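Side-chain contacts in MRG701 (Oryza sativa, PDB 5IN1), which is a plant MRG protein whose chromodomain probably reads methylated lysines on histone tails in the regulation of transcription: residues L39-S42 against K43-E47; K56-D59 against E60-R63; I62-Q65 against Q66-E69. One frame throughout, in Å; residues are numbered along the deposited sequence.

All three contacts are local, between side chains a few residues apart, and all lie at the surface; no touching residue is fully buried. Contact 1 sits in the loop between strands 31-38 and 47-50, while contacts 2 and 3 share Ile62 and Arg63 and follow one another on helix 59-70, their centres about 8 Å apart. Contacts 1 and 2 lie on opposite sides of the chain's centre, with about 21 Å between their own centres. Their chemistry follows their place: crossed indole rings and a short turn at the aromatic loop, a capping bond and a side-chain amide bond where the helix starts, and regular backbone bonds with long polar chains along the helix.

Contact 1: L39-S42 against K43-E47; sequences LGWS and KSWDE
The backbone folds back at Ser42, whose carbonyl O accepts a 3.1 Å hydrogen bond from Trp45 N, in the last residue of the 3-10 segment 43-45; the N-H...O angle is 162°, yet the donor stands well above the carbonyl plane. The Ser42 hydroxyl adds a second grip on the turn. With OG swung opposite the backbone N (chi1 172°), it accepts from Ser44 N at 3.0 Å, so the hydroxyl and the carbonyl of one residue each hold an amide of the turn. Ser42 O has a further partner, a water that donates to it at 3.0 Å and to Asp46 OD1 at 2.7 Å, bridging the two ends of the turn. Asp46 OD1 also bonds His37 ND1 of strand 31-38, which ties this carboxylate to the sheet.

Across the turn, two indoles meet. The six-membered ring of Trp41 puts its edge toward the face of the Trp45 five-membered ring, with centroids 5.1 Å apart and planes at 60°, an edge-to-face pair. The touching atom is Trp41 CE3, 3.8 Å from Trp45 CG, while Trp45 CB lies at the Trp41 edge, in the plane of that ring. His13 meets both indoles edge-to-face, and Tyr18 and Tyr38 also pack on Trp41. This grouping of aromatic rings is consistent with the aromatic cage in which chromodomains of related MRG proteins hold a methylated lysine.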
ATOM      1  N   LEU A  39      17.082  -5.711 -15.514  1.00  4.92           N
ATOM      2  CA  LEU A  39      18.486  -5.280 -15.530  1.00  6.42           C
ATOM      3  C   LEU A  39      19.178  -5.758 -16.804  1.00  7.12           C
ATOM      4  O   LEU A  39      19.128  -6.947 -17.149  1.00  6.10           O
ATOM      5  CB  LEU A  39      19.249  -5.791 -14.310  1.00  6.12           C
ATOM      6  CG  LEU A  39      18.674  -5.386 -12.957  1.00  6.17           C
ATOM      7  CD1 LEU A  39      19.660  -5.700 -11.849  1.00  8.47           C
ATOM      8  CD2 LEU A  39      18.280  -3.908 -12.945  1.00 10.33           C
ATOM      9  N   GLY A  40      19.843  -4.824 -17.487  1.00  7.15           N
ATOM     10  CA  GLY A  40      20.530  -5.117 -18.731  1.00  6.49           C
ATOM     11  C   GLY A  40      19.649  -5.059 -19.971  1.00  7.80           C
ATOM     12  O   GLY A  40      20.156  -5.216 -21.085  1.00  9.75           O
ATOM     13  N   TRP A  41      18.345  -4.833 -19.788  1.00  7.28           N
ATOM     14  CA  TRP A  41      17.411  -4.767 -20.915  1.00  9.02           C
ATOM     15  C   TRP A  41      17.118  -3.331 -21.310  1.00  8.84           C
ATOM     16  O   TRP A  41      17.369  -2.411 -20.542  1.00  9.50           O
ATOM     17  CB  TRP A  41      16.089  -5.458 -20.573  1.00  8.33           C
ATOM     18  CG  TRP A  41      16.121  -6.940 -20.606  1.00 10.33           C
ATOM     19  CD1 TRP A  41      17.227  -7.746 -20.554  1.00 16.13           C
ATOM     20  CD2 TRP A  41      14.990  -7.812 -20.719  1.00  9.59           C
ATOM     21  NE1 TRP A  41      16.848  -9.064 -20.623  1.00 12.43           N
ATOM     22  CE2 TRP A  41      15.482  -9.133 -20.726  1.00 15.30           C
ATOM     23  CE3 TRP A  41      13.616  -7.602 -20.842  1.00 12.82           C
ATOM     24  CZ2 TRP A  41      14.644 -10.242 -20.817  1.00 15.84           C
ATOM     25  CZ3 TRP A  41      12.786  -8.707 -20.935  1.00 15.02           C
ATOM     26  CH2 TRP A  41      13.308 -10.013 -20.932  1.00 13.76           C
ATOM     27  N   SER A  42      16.576  -3.157 -22.511  1.00 10.27           N
ATOM     28  CA  SER A  42      16.118  -1.854 -22.976  1.00 12.14           C
ATOM     29  C   SER A  42      15.087  -1.257 -22.023  1.00 11.86           C
ATOM     30  O   SER A  42      14.262  -1.982 -21.463  1.00 10.70           O
ATOM     31  CB  SER A  42      15.503  -1.978 -24.374  1.00 12.88           C
ATOM     32  OG  SER A  42      14.879  -0.772 -24.774  1.00 14.82           O
ATOM     33  N   LYS A  43      15.113   0.062 -21.867  1.00 11.05           N
ATOM     34  CA  LYS A  43      14.094   0.774 -21.102  1.00 12.15           C
ATOM     35  C   LYS A  43      12.707   0.617 -21.733  1.00 10.97           C
ATOM     36  O   LYS A  43      11.701   0.780 -21.045  1.00 11.40           O
ATOM     37  CB  LYS A  43      14.444   2.259 -20.981  1.00 16.62           C
ATOM     38  CG  LYS A  43      15.780   2.556 -20.322  1.00 22.24           C
ATOM     39  CD  LYS A  43      15.881   1.961 -18.913  1.00 26.30           C
ATOM     40  CE  LYS A  43      15.042   2.718 -17.888  1.00 22.12           C
ATOM     41  NZ  LYS A  43      15.224   2.201 -16.513  1.00 25.38           N
ATOM     42  N   SER A  44      12.655   0.290 -23.023  1.00 11.44           N
ATOM     43  CA  SER A  44      11.399  -0.043 -23.703  1.00 14.34           C
ATOM     44  C   SER A  44      10.595  -1.113 -22.975  1.00 10.73           C
ATOM     45  O   SER A  44       9.366  -1.122 -23.053  1.00 10.12           O
ATOM     46  CB  SER A  44      11.661  -0.517 -25.137  1.00 16.43           C
ATOM     47  OG  SER A  44      12.083   0.556 -25.962  1.00 16.18           O
ATOM     48  N   TRP A  45      11.276  -2.017 -22.270  1.00  9.31           N
ATOM     49  CA  TRP A  45      10.569  -3.088 -21.585  1.00  8.52           C
ATOM     50  C   TRP A  45      10.106  -2.717 -20.169  1.00  8.83           C
ATOM     51  O   TRP A  45       9.401  -3.506 -19.550  1.00  8.98           O
ATOM     52  CB  TRP A  45      11.434  -4.357 -21.528  1.00 10.00           C
ATOM     53  CG  TRP A  45      11.544  -5.105 -22.837  1.00 13.06           C
ATOM     54  CD1 TRP A  45      12.650  -5.196 -23.633  1.00 21.16           C
ATOM     55  CD2 TRP A  45      10.519  -5.876 -23.479  1.00 18.19           C
ATOM     56  NE1 TRP A  45      12.377  -5.977 -24.731  1.00 20.97           N
ATOM     57  CE2 TRP A  45      11.075  -6.396 -24.669  1.00 17.11           C
ATOM     58  CE3 TRP A  45       9.189  -6.164 -23.177  1.00 17.35           C
ATOM     59  CZ2 TRP A  45      10.348  -7.203 -25.547  1.00 20.90           C
ATOM     60  CZ3 TRP A  45       8.467  -6.965 -24.060  1.00 21.58           C
ATOM     61  CH2 TRP A  45       9.052  -7.469 -25.222  1.00 21.21           C
ATOM     62  N   ASP A  46      10.472  -1.536 -19.667  1.00  8.11           N
ATOM     63  CA  ASP A  46      10.000  -1.097 -18.349  1.00  8.35           C
ATOM     64  C   ASP A  46       8.475  -1.112 -18.321  1.00  9.12           C
ATOM     65  O   ASP A  46       7.838  -0.654 -19.278  1.00 11.71           O
ATOM     66  CB  ASP A  46      10.487   0.307 -18.018  1.00  8.59           C
ATOM     67  CG  ASP A  46      11.991   0.401 -17.861  1.00  9.17           C
ATOM     68  OD1 ASP A  46      12.720  -0.597 -18.060  1.00  9.78           O
ATOM     69  OD2 ASP A  46      12.448   1.514 -17.553  1.00 12.19           O
ATOM     70  N   GLU A  47       7.892  -1.644 -17.255  1.00  7.13           N
ATOM     71  CA  GLU A  47       6.445  -1.849 -17.257  1.00  8.47           C
ATOM     72  C   GLU A  47       5.894  -2.011 -15.856  1.00  7.97           C
ATOM     73  O   GLU A  47       6.625  -2.331 -14.917  1.00  7.97           O
ATOM     74  CB  GLU A  47       6.079  -3.075 -18.089  1.00 13.10           C
ATOM     75  CG  GLU A  47       6.618  -4.369 -17.495  1.00 10.36           C
ATOM     76  CD  GLU A  47       6.248  -5.593 -18.315  1.00 16.54           C
ATOM     77  OE1 GLU A  47       6.894  -6.641 -18.122  1.00 12.14           O
ATOM     78  OE2 GLU A  47       5.337  -5.502 -19.166  1.00 19.50           O
TER
HETATM   79  O   HOH W   1      13.372  -3.091 -18.861  1.00  8.41           O

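Contact 2: K56-D59 against E60-R63; sequences KLTD and ENIR
An N-cap opens helix 59-70: Thr58 OG1 accepts a hydrogen bond from Asn61 N at 3.2 Å, with an N-H...O angle of 160°. The hydroxyl sits between the backbone N and the carbonyl carbon of Thr58 (chi1 62°), the rotation that brings OG1 over the first turn. Thr58 O, the first carbonyl to enter the helical pattern, takes Ile62 N at 2.9 Å, and Asp59 O takes Arg63 N at 2.8 Å.

Asn61 reaches back past the cap. Its ND2 donates to Lys56 O at 2.9 Å, in a nearly straight bond (165°) that lies in the plane of the amide and so fixes its rotation. This joins the helix to the chain leaving strand 54-56 in the chromodomain sheet, across the inverse gamma turn centred on Leu57. Replacing this asparagine with an alanine would probably leave Lys56 O without its amide donor and the linker before the helix freer to move.

On the apolar side, Leu57 CD1 meets Ile62 CD1 at 3.8 Å and also touches CG1, the two chains crossing at an angle; Leu10 of strand 8-13 touches Leu57, Asn61 and Ile62. The Ile62 CG1 methylene also rests against Thr58 O, 3.2 Å away.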
ATOM      1  N   LYS A  56      10.674 -12.166  -4.352  1.00  7.52           N
ATOM      2  CA  LYS A  56      11.711 -11.543  -3.533  1.00  7.03           C
ATOM      3  C   LYS A  56      13.073 -12.142  -3.892  1.00  5.83           C
ATOM      4  O   LYS A  56      13.161 -13.323  -4.209  1.00  6.01           O
ATOM      5  CB  LYS A  56      11.406 -11.749  -2.050  1.00  9.39           C
ATOM      6  CG  LYS A  56      12.257 -10.912  -1.127  1.00 13.91           C
ATOM      7  CD  LYS A  56      11.779 -10.978   0.304  1.00 21.23           C
ATOM      8  CE  LYS A  56      12.682 -10.151   1.208  1.00 22.65           C
ATOM      9  NZ  LYS A  56      12.123 -10.086   2.588  1.00 30.04           N
ATOM     10  N   LEU A  57      14.122 -11.319  -3.857  1.00  6.35           N
ATOM     11  CA  LEU A  57      15.467 -11.801  -4.147  1.00  6.89           C
ATOM     12  C   LEU A  57      16.018 -12.542  -2.936  1.00 11.38           C
ATOM     13  O   LEU A  57      16.860 -12.029  -2.201  1.00 15.35           O
ATOM     14  CB  LEU A  57      16.392 -10.648  -4.529  1.00  9.10           C
ATOM     15  CG  LEU A  57      17.735 -11.004  -5.167  1.00  8.90           C
ATOM     16  CD1 LEU A  57      17.554 -11.658  -6.533  1.00  8.93           C
ATOM     17  CD2 LEU A  57      18.579  -9.741  -5.313  1.00 10.56           C
ATOM     18  N   THR A  58      15.525 -13.752  -2.737  1.00  8.41           N
ATOM     19  CA  THR A  58      15.984 -14.617  -1.655  1.00  8.24           C
ATOM     20  C   THR A  58      16.750 -15.781  -2.247  1.00  9.12           C
ATOM     21  O   THR A  58      16.607 -16.080  -3.441  1.00  7.60           O
ATOM     22  CB  THR A  58      14.824 -15.177  -0.845  1.00  9.66           C
ATOM     23  OG1 THR A  58      14.021 -15.978  -1.718  1.00  9.43           O
ATOM     24  CG2 THR A  58      13.973 -14.049  -0.266  1.00 11.19           C
ATOM     25  N   ASP A  59      17.516 -16.490  -1.424  1.00  9.13           N
ATOM     26  CA  ASP A  59      18.240 -17.636  -1.950  1.00 10.06           C
ATOM     27  C   ASP A  59      17.286 -18.685  -2.518  1.00  8.80           C
ATOM     28  O   ASP A  59      17.568 -19.266  -3.566  1.00 10.34           O
ATOM     29  CB  ASP A  59      19.144 -18.262  -0.882  1.00  9.86           C
ATOM     30  CG  ASP A  59      20.317 -17.368  -0.511  1.00 18.58           C
ATOM     31  OD1 ASP A  59      20.672 -16.477  -1.304  1.00 20.09           O
ATOM     32  OD2 ASP A  59      20.888 -17.566   0.581  1.00 24.80           O
ATOM     33  N   GLU A  60      16.143 -18.912  -1.872  1.00  8.66           N
ATOM     34  CA  GLU A  60      15.225 -19.922  -2.392  1.00 10.68           C
ATOM     35  C   GLU A  60      14.694 -19.542  -3.777  1.00  8.23           C
ATOM     36  O   GLU A  60      14.600 -20.388  -4.656  1.00  9.66           O
ATOM     37  CB  GLU A  60      14.066 -20.144  -1.431  1.00 13.51           C
ATOM     38  CG  GLU A  60      13.123 -21.265  -1.864  1.00 16.55           C
ATOM     39  CD  GLU A  60      12.621 -22.077  -0.683  1.00 13.60           C
ATOM     40  OE1 GLU A  60      13.224 -21.972   0.401  1.00 22.31           O
ATOM     41  OE2 GLU A  60      11.662 -22.842  -0.848  1.00 17.91           O
ATOM     42  N   ASN A  61      14.370 -18.269  -3.972  1.00  7.95           N
ATOM     43  CA  ASN A  61      13.836 -17.854  -5.259  1.00  8.21           C
ATOM     44  C   ASN A  61      14.927 -17.784  -6.317  1.00  6.94           C
ATOM     45  O   ASN A  61      14.664 -18.026  -7.491  1.00  6.93           O
ATOM     46  CB  ASN A  61      13.117 -16.515  -5.126  1.00  6.40           C
ATOM     47  CG  ASN A  61      11.836 -16.629  -4.335  1.00  7.21           C
ATOM     48  OD1 ASN A  61      11.197 -17.689  -4.328  1.00  9.14           O
ATOM     49  ND2 ASN A  61      11.452 -15.548  -3.669  1.00  6.92           N
ATOM     50  N   ILE A  62      16.154 -17.486  -5.905  1.00  7.01           N
ATOM     51  CA  ILE A  62      17.268 -17.522  -6.830  1.00  7.82           C
ATOM     52  C   ILE A  62      17.515 -18.970  -7.261  1.00  9.52           C
ATOM     53  O   ILE A  62      17.830 -19.242  -8.429  1.00  9.08           O
ATOM     54  CB  ILE A  62      18.537 -16.893  -6.210  1.00  7.33           C
ATOM     55  CG1 ILE A  62      18.319 -15.391  -6.028  1.00 10.14           C
ATOM     56  CG2 ILE A  62      19.725 -17.164  -7.091  1.00 12.37           C
ATOM     57  CD1 ILE A  62      19.393 -14.698  -5.226  1.00 13.93           C
ATOM     58  N   ARG A  63      17.336 -19.907  -6.332  1.00  8.94           N
ATOM     59  CA  ARG A  63      17.436 -21.327  -6.678  1.00 11.46           C
ATOM     60  C   ARG A  63      16.346 -21.722  -7.692  1.00  8.86           C
ATOM     61  O   ARG A  63      16.589 -22.557  -8.562  1.00  9.93           O
ATOM     62  CB  ARG A  63      17.324 -22.209  -5.425  1.00 14.86           C
ATOM     63  CG  ARG A  63      18.496 -22.147  -4.463  1.00 19.86           C
ATOM     64  CD  ARG A  63      19.781 -22.612  -5.092  1.00 19.29           C
ATOM     65  NE  ARG A  63      20.864 -22.530  -4.114  1.00 24.86           N
ATOM     66  CZ  ARG A  63      21.548 -23.574  -3.650  1.00 26.15           C
ATOM     67  NH1 ARG A  63      21.301 -24.799  -4.100  1.00 24.99           N
ATOM     68  NH2 ARG A  63      22.502 -23.383  -2.747  1.00 29.27           N
TER

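Contact 3: I62-Q65 against Q66-E69; sequences IRKQ and QELE
Gln65 and Glu69 lie side by side one turn apart on the C-terminal alpha-helix of the chromodomain, where four successive i to i+4 backbone bonds, such as Glu69 N to Gln65 O at 3.0 Å, set the spacing. Followed outward, Gln65 CB only starts the chain, beside its own backbone. The next atom, CG, is carried opposite the backbone N (chi1 174°) and comes within 4.0 Å of Glu69 OE1. At the tip, the amide is turned 35° from the Glu69 carboxylate, and its two ends have different partners: NE2 donates to Leu17 O on strand 16-28, tying helix to sheet, while OE1 receives a water.

Leu68 turns toward the preceding turn, its CG 3.4 Å from Lys64 O, and packs on Tyr12, Leu16 and Leu17. Lys64 bends at chi2 (68°), which carries its chain obliquely across that of Glu67; NZ to OE1 is 4.0 Å, a long salt bridge. Arg63 runs alongside Gln66 in the same direction, its CD 3.7 Å from Gln66 OE1. The water at Gln65 OE1, 2.8 Å away, also donates weakly to Glu69 OE1 at 3.5 Å.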
ATOM      1  N   ILE A  62      16.154 -17.486  -5.905  1.00  7.01           N
ATOM      2  CA  ILE A  62      17.268 -17.522  -6.830  1.00  7.82           C
ATOM      3  C   ILE A  62      17.515 -18.970  -7.261  1.00  9.52           C
ATOM      4  O   ILE A  62      17.830 -19.242  -8.429  1.00  9.08           O
ATOM      5  CB  ILE A  62      18.537 -16.893  -6.210  1.00  7.33           C
ATOM      6  CG1 ILE A  62      18.319 -15.391  -6.028  1.00 10.14           C
ATOM      7  CG2 ILE A  62      19.725 -17.164  -7.091  1.00 12.37           C
ATOM      8  CD1 ILE A  62      19.393 -14.698  -5.226  1.00 13.93           C
ATOM      9  N   ARG A  63      17.336 -19.907  -6.332  1.00  8.94           N
ATOM     10  CA  ARG A  63      17.436 -21.327  -6.678  1.00 11.46           C
ATOM     11  C   ARG A  63      16.346 -21.722  -7.692  1.00  8.86           C
ATOM     12  O   ARG A  63      16.589 -22.557  -8.562  1.00  9.93           O
ATOM     13  CB  ARG A  63      17.324 -22.209  -5.425  1.00 14.86           C
ATOM     14  CG  ARG A  63      18.496 -22.147  -4.463  1.00 19.86           C
ATOM     15  CD  ARG A  63      19.781 -22.612  -5.092  1.00 19.29           C
ATOM     16  NE  ARG A  63      20.864 -22.530  -4.114  1.00 24.86           N
ATOM     17  CZ  ARG A  63      21.548 -23.574  -3.650  1.00 26.15           C
ATOM     18  NH1 ARG A  63      21.301 -24.799  -4.100  1.00 24.99           N
ATOM     19  NH2 ARG A  63      22.502 -23.383  -2.747  1.00 29.27           N
ATOM     20  N   LYS A  64      15.158 -21.126  -7.579  1.00  8.48           N
ATOM     21  CA  LYS A  64      14.103 -21.342  -8.573  1.00  8.40           C
ATOM     22  C   LYS A  64      14.517 -20.838  -9.957  1.00  7.88           C
ATOM     23  O   LYS A  64      14.314 -21.521 -10.966  1.00  7.73           O
ATOM     24  CB  LYS A  64      12.816 -20.656  -8.133  1.00  9.02           C
ATOM     25  CG  LYS A  64      11.648 -20.798  -9.091  1.00 13.13           C
ATOM     26  CD  LYS A  64      11.160 -22.233  -9.154  1.00 12.43           C
ATOM     27  CE  LYS A  64       9.896 -22.368 -10.001  1.00 17.84           C
ATOM     28  NZ  LYS A  64       9.534 -23.814 -10.135  1.00 21.84           N
ATOM     29  N   GLN A  65      15.129 -19.654  -9.995  1.00  5.73           N
ATOM     30  CA  GLN A  65      15.672 -19.137 -11.249  1.00  6.40           C
ATOM     31  C   GLN A  65      16.636 -20.147 -11.879  1.00  7.18           C
ATOM     32  O   GLN A  65      16.535 -20.452 -13.058  1.00  6.68           O
ATOM     33  CB  GLN A  65      16.370 -17.807 -11.016  1.00  5.51           C
ATOM     34  CG  GLN A  65      17.094 -17.273 -12.246  1.00  5.72           C
ATOM     35  CD  GLN A  65      17.935 -16.067 -11.892  1.00  5.53           C
ATOM     36  OE1 GLN A  65      18.814 -16.151 -11.023  1.00  6.59           O
ATOM     37  NE2 GLN A  65      17.671 -14.929 -12.546  1.00  4.99           N
ATOM     38  N   GLN A  66      17.561 -20.672 -11.068  1.00  7.08           N
ATOM     39  CA  GLN A  66      18.510 -21.698 -11.511  1.00  7.16           C
ATOM     40  C   GLN A  66      17.808 -22.950 -12.053  1.00  7.72           C
ATOM     41  O   GLN A  66      18.184 -23.458 -13.110  1.00  7.48           O
ATOM     42  CB  GLN A  66      19.458 -22.066 -10.356  1.00  7.44           C
ATOM     43  CG  GLN A  66      20.245 -23.377 -10.519  1.00 13.19           C
ATOM     44  CD  GLN A  66      21.279 -23.584  -9.415  1.00 12.38           C
ATOM     45  OE1 GLN A  66      21.279 -22.886  -8.414  1.00 13.20           O
ATOM     46  NE2 GLN A  66      22.170 -24.553  -9.610  1.00 13.05           N
ATOM     47  N   GLU A  67      16.829 -23.461 -11.315  1.00  8.20           N
ATOM     48  CA  GLU A  67      16.110 -24.650 -11.755  1.00  8.67           C
ATOM     49  C   GLU A  67      15.468 -24.425 -13.111  1.00  7.90           C
ATOM     50  O   GLU A  67      15.484 -25.309 -13.963  1.00 10.40           O
ATOM     51  CB  GLU A  67      15.037 -25.047 -10.736  1.00 10.70           C
ATOM     52  CG  GLU A  67      14.272 -26.334 -11.084  1.00 15.67           C
ATOM     53  CD  GLU A  67      13.065 -26.577 -10.172  1.00 22.82           C
ATOM     54  OE1 GLU A  67      12.854 -25.809  -9.209  1.00 26.50           O
ATOM     55  OE2 GLU A  67      12.320 -27.549 -10.415  1.00 34.06           O
ATOM     56  N   LEU A  68      14.865 -23.256 -13.306  1.00  7.71           N
ATOM     57  CA  LEU A  68      14.239 -22.971 -14.589  1.00  7.97           C
ATOM     58  C   LEU A  68      15.261 -22.902 -15.715  1.00  8.58           C
ATOM     59  O   LEU A  68      14.998 -23.359 -16.826  1.00  9.88           O
ATOM     60  CB  LEU A  68      13.441 -21.668 -14.536  1.00  8.59           C
ATOM     61  CG  LEU A  68      12.203 -21.751 -13.647  1.00  7.94           C
ATOM     62  CD1 LEU A  68      11.610 -20.366 -13.347  1.00  9.03           C
ATOM     63  CD2 LEU A  68      11.165 -22.678 -14.291  1.00 10.74           C
ATOM     64  N   GLU A  69      16.423 -22.330 -15.428  1.00  6.60           N
ATOM     65  CA  GLU A  69      17.485 -22.285 -16.428  1.00  6.97           C
ATOM     66  C   GLU A  69      17.976 -23.684 -16.803  1.00  9.56           C
ATOM     67  O   GLU A  69      18.276 -23.957 -17.965  1.00  9.55           O
ATOM     68  CB  GLU A  69      18.654 -21.434 -15.928  1.00  6.07           C
ATOM     69  CG  GLU A  69      18.335 -19.949 -15.903  1.00  5.39           C
ATOM     70  CD  GLU A  69      19.497 -19.120 -15.417  1.00  6.32           C
ATOM     71  OE1 GLU A  69      19.890 -19.285 -14.234  1.00  9.22           O
ATOM     72  OE2 GLU A  69      20.018 -18.296 -16.197  1.00  6.38           O
TER
HETATM   73  O   HOH W   2      20.307 -18.563 -10.864  1.00  9.35           O